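Local coordinates for protein putatuve endo-xylanase (Clostridium stercorarium, PDB 1O8P) that probably binds xylan and cellulose chains as a family 6 carbohydrate-binding module, helping a putative endo-xylanase to reach its plant cell wall substrate, at residues Y61-K66 with I131-S136. Numbering follows the deposited sequence.
Sequences YSTTYK and IVLVFS
Two neighbouring antiparallel strands of the beta-sandwich of this family 6 carbohydrate-binding module meet here, pairing Ser62 to Tyr65 with Val134 to Ile131. The axes of segments 62-66 and 131-135 come within 4.6 Å at 169°. Thr63 with Leu133 and Tyr65 with Ile131 are hydrogen-bonded pairs, each joined by two backbone bonds. Ser62 with Val134 and Thr64 with Val132 are non-hydrogen-bonded pairs that alternate with them. A fifth bond, from Phe135 N to Tyr61 O at 2.9 Å, is nearly straight at the hydrogen (174°). The ladder is supplemented by CA-H...O contacts, such as Ser62 CA to Leu133 O at 3.0 Å.

Both strands have other neighbours in the sheet: strand 36-38 borders the first and strand 87-93 the second. Thr63, Tyr65, Ile131 and Leu133 share the face turned to the sandwich interior, where Phe144 of strand 140-147 packs against it. The Phe135 side chain reaches Thr63 and Val141 of that strand. The other face carries Ser62, Thr64, Val132 and Val134. There Thr64 OG1 lies 3.6 Å from Val132 CG2, the hydroxyl oxygen against the methyl.

On the interior face, Tyr65 and Leu133 cross at about a right angle. Leu133 CD1 approaches Tyr65 CE1 obliquely, at 3.8 Å. Tyr65 CG stands beside its own backbone N, which brings ring atom CD1 of Tyr65 to 3.6 Å from Ile131 O, at the ring edge. The same ring meets Phe144 edge-to-face, and its hydroxyl also bonds to Ala31 O. That hydroxyl accepts a hydrogen bond from Thr63 OG1, 3.1 Å from Tyr65 OH. This bond probably helps to hold the threonine at its unusual chi1 of 33°. Thr63 OG1 also sits at the edge of the Phe135 ring, near its plane, 3.6 Å from Phe135 CE2.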
ATOM      1  N   TYR A  61      11.795  -4.104   0.719  1.00 19.66           N
ATOM      2  CA  TYR A  61      11.373  -2.671   0.804  1.00 19.98           C
ATOM      3  C   TYR A  61      10.038  -2.499   1.523  1.00 19.45           C
ATOM      4  O   TYR A  61       9.263  -3.443   1.643  1.00 19.40           O
ATOM      5  CB  TYR A  61      11.220  -2.038  -0.569  1.00 20.27           C
ATOM      6  CG  TYR A  61      12.497  -1.674  -1.270  1.00 21.91           C
ATOM      7  CD1 TYR A  61      13.686  -2.381  -1.042  1.00 22.08           C
ATOM      8  CD2 TYR A  61      12.502  -0.624  -2.201  1.00 24.13           C
ATOM      9  CE1 TYR A  61      14.873  -2.037  -1.711  1.00 24.46           C
ATOM     10  CE2 TYR A  61      13.668  -0.241  -2.867  1.00 25.60           C
ATOM     11  CZ  TYR A  61      14.846  -0.950  -2.625  1.00 26.94           C
ATOM     12  OH  TYR A  61      15.953  -0.594  -3.325  1.00 24.78           O
ATOM     13  N   SER A  62       9.776  -1.288   2.002  1.00 18.53           N
ATOM     14  CA  SER A  62       8.615  -1.031   2.807  1.00 18.97           C
ATOM     15  C   SER A  62       8.315   0.466   2.824  1.00 18.32           C
ATOM     16  O   SER A  62       9.223   1.293   2.646  1.00 17.13           O
ATOM     17  CB  SER A  62       8.802  -1.571   4.248  1.00 19.23           C
ATOM     18  OG  SER A  62       9.705  -0.758   4.988  1.00 23.06           O
ATOM     19  N   THR A  63       7.030   0.799   2.975  1.00 17.81           N
ATOM     20  CA  THR A  63       6.597   2.176   3.139  1.00 17.77           C
ATOM     21  C   THR A  63       5.664   2.219   4.310  1.00 17.12           C
ATOM     22  O   THR A  63       4.902   1.280   4.550  1.00 16.41           O
ATOM     23  CB  THR A  63       5.955   2.768   1.858  1.00 17.39           C
ATOM     24  OG1 THR A  63       5.266   1.749   1.161  1.00 17.67           O
ATOM     25  CG2 THR A  63       6.989   3.192   0.856  1.00 17.52           C
ATOM     26  N   THR A  64       5.744   3.315   5.055  1.00 16.99           N
ATOM     27  CA  THR A  64       4.977   3.473   6.251  1.00 17.33           C
ATOM     28  C   THR A  64       4.105   4.694   6.099  1.00 17.24           C
ATOM     29  O   THR A  64       4.582   5.741   5.659  1.00 18.76           O
ATOM     30  CB  THR A  64       5.923   3.659   7.437  1.00 18.59           C
ATOM     31  OG1 THR A  64       6.665   2.455   7.648  1.00 19.64           O
ATOM     32  CG2 THR A  64       5.144   3.927   8.786  1.00 16.45           C
ATOM     33  N   TYR A  65       2.850   4.545   6.510  1.00 16.84           N
ATOM     34  CA  TYR A  65       1.803   5.555   6.426  1.00 17.17           C
ATOM     35  C   TYR A  65       1.197   5.682   7.801  1.00 17.85           C
ATOM     36  O   TYR A  65       0.413   4.836   8.244  1.00 16.95           O
ATOM     37  CB  TYR A  65       0.723   5.131   5.392  1.00 16.98           C
ATOM     38  CG  TYR A  65       1.344   4.817   4.067  1.00 15.27           C
ATOM     39  CD1 TYR A  65       1.938   3.562   3.829  1.00 15.17           C
ATOM     40  CD2 TYR A  65       1.373   5.771   3.051  1.00 16.13           C
ATOM     41  CE1 TYR A  65       2.522   3.274   2.620  1.00 16.15           C
ATOM     42  CE2 TYR A  65       1.962   5.486   1.829  1.00 13.42           C
ATOM     43  CZ  TYR A  65       2.537   4.232   1.625  1.00 15.19           C
ATOM     44  OH  TYR A  65       3.160   3.941   0.435  1.00 13.77           O
ATOM     45  N   LYS A  66       1.559   6.771   8.471  1.00 18.95           N
ATOM     46  CA  LYS A  66       1.179   7.007   9.850  1.00 19.71           C
ATOM     47  C   LYS A  66      -0.206   7.581   9.960  1.00 19.14           C
ATOM     48  O   LYS A  66      -0.695   8.188   9.036  1.00 20.13           O
ATOM     49  CB  LYS A  66       2.204   7.960  10.495  1.00 20.14           C
ATOM     50  CG  LYS A  66       3.554   7.316  10.752  1.00 23.93           C
ATOM     51  CD  LYS A  66       4.464   8.288  11.504  1.00 31.58           C
ATOM     52  CE  LYS A  66       4.770   7.791  12.929  1.00 38.47           C
ATOM     53  NZ  LYS A  66       3.585   7.830  13.906  1.00 41.73           N
ATOM     54  N   ILE A 131       0.274   2.261   9.259  1.00 18.89           N
ATOM     55  CA  ILE A 131       0.243   1.152   8.287  1.00 18.17           C
ATOM     56  C   ILE A 131       1.563   1.041   7.538  1.00 18.17           C
ATOM     57  O   ILE A 131       2.118   2.031   7.041  1.00 15.98           O
ATOM     58  CB  ILE A 131      -0.945   1.277   7.263  1.00 18.42           C
ATOM     59  CG1 ILE A 131      -2.281   1.118   7.977  1.00 17.32           C
ATOM     60  CG2 ILE A 131      -0.875   0.144   6.168  1.00 17.33           C
ATOM     61  CD1 ILE A 131      -2.548  -0.345   8.522  1.00 13.86           C
ATOM     62  N   VAL A 132       2.037  -0.191   7.450  1.00 17.89           N
ATOM     63  CA  VAL A 132       3.249  -0.511   6.710  1.00 17.87           C
ATOM     64  C   VAL A 132       2.964  -1.476   5.559  1.00 17.99           C
ATOM     65  O   VAL A 132       2.351  -2.506   5.760  1.00 17.97           O
ATOM     66  CB  VAL A 132       4.328  -1.100   7.689  1.00 18.35           C
ATOM     67  CG1 VAL A 132       5.656  -1.324   6.973  1.00 15.24           C
ATOM     68  CG2 VAL A 132       4.471  -0.145   8.900  1.00 17.66           C
ATOM     69  N   LEU A 133       3.413  -1.123   4.350  1.00 18.49           N
ATOM     70  CA  LEU A 133       3.408  -2.041   3.189  1.00 17.51           C
ATOM     71  C   LEU A 133       4.828  -2.632   3.021  1.00 18.23           C
ATOM     72  O   LEU A 133       5.791  -1.886   2.927  1.00 18.25           O
ATOM     73  CB  LEU A 133       2.997  -1.280   1.912  1.00 16.57           C
ATOM     74  CG  LEU A 133       1.675  -0.500   2.000  1.00 15.36           C
ATOM     75  CD1 LEU A 133       1.417   0.224   0.652  1.00 15.54           C
ATOM     76  CD2 LEU A 133       0.498  -1.470   2.361  1.00 10.79           C
ATOM     77  N   VAL A 134       4.938  -3.958   3.026  1.00 17.67           N
ATOM     78  CA  VAL A 134       6.199  -4.635   2.900  1.00 17.12           C
ATOM     79  C   VAL A 134       6.136  -5.412   1.599  1.00 17.63           C
ATOM     80  O   VAL A 134       5.202  -6.169   1.366  1.00 17.73           O
ATOM     81  CB  VAL A 134       6.519  -5.554   4.139  1.00 17.70           C
ATOM     82  CG1 VAL A 134       7.916  -6.197   4.003  1.00 14.79           C
ATOM     83  CG2 VAL A 134       6.375  -4.759   5.472  1.00 16.44           C
ATOM     84  N   PHE A 135       7.141  -5.189   0.753  1.00 17.61           N
ATOM     85  CA  PHE A 135       7.176  -5.698  -0.609  1.00 18.60           C
ATOM     86  C   PHE A 135       8.155  -6.881  -0.788  1.00 18.58           C
ATOM     87  O   PHE A 135       9.245  -6.858  -0.221  1.00 17.60           O
ATOM     88  CB  PHE A 135       7.599  -4.559  -1.525  1.00 18.96           C
ATOM     89  CG  PHE A 135       6.676  -3.377  -1.479  1.00 18.89           C
ATOM     90  CD1 PHE A 135       5.450  -3.414  -2.123  1.00 21.88           C
ATOM     91  CD2 PHE A 135       7.037  -2.243  -0.791  1.00 19.06           C
ATOM     92  CE1 PHE A 135       4.586  -2.319  -2.091  1.00 21.35           C
ATOM     93  CE2 PHE A 135       6.192  -1.138  -0.732  1.00 18.97           C
ATOM     94  CZ  PHE A 135       4.968  -1.181  -1.388  1.00 20.64           C
ATOM     95  N   SER A 136       7.758  -7.890  -1.574  1.00 19.24           N
ATOM     96  CA  SER A 136       8.568  -9.108  -1.772  1.00 20.49           C
ATOM     97  C   SER A 136       9.221  -9.142  -3.154  1.00 20.85           C
ATOM     98  O   SER A 136       9.934 -10.076  -3.541  1.00 21.52           O
ATOM     99  CB  SER A 136       7.750 -10.381  -1.480  1.00 20.58           C
ATOM    100  OG  SER A 136       6.813 -10.619  -2.499  1.00 20.21           O
TER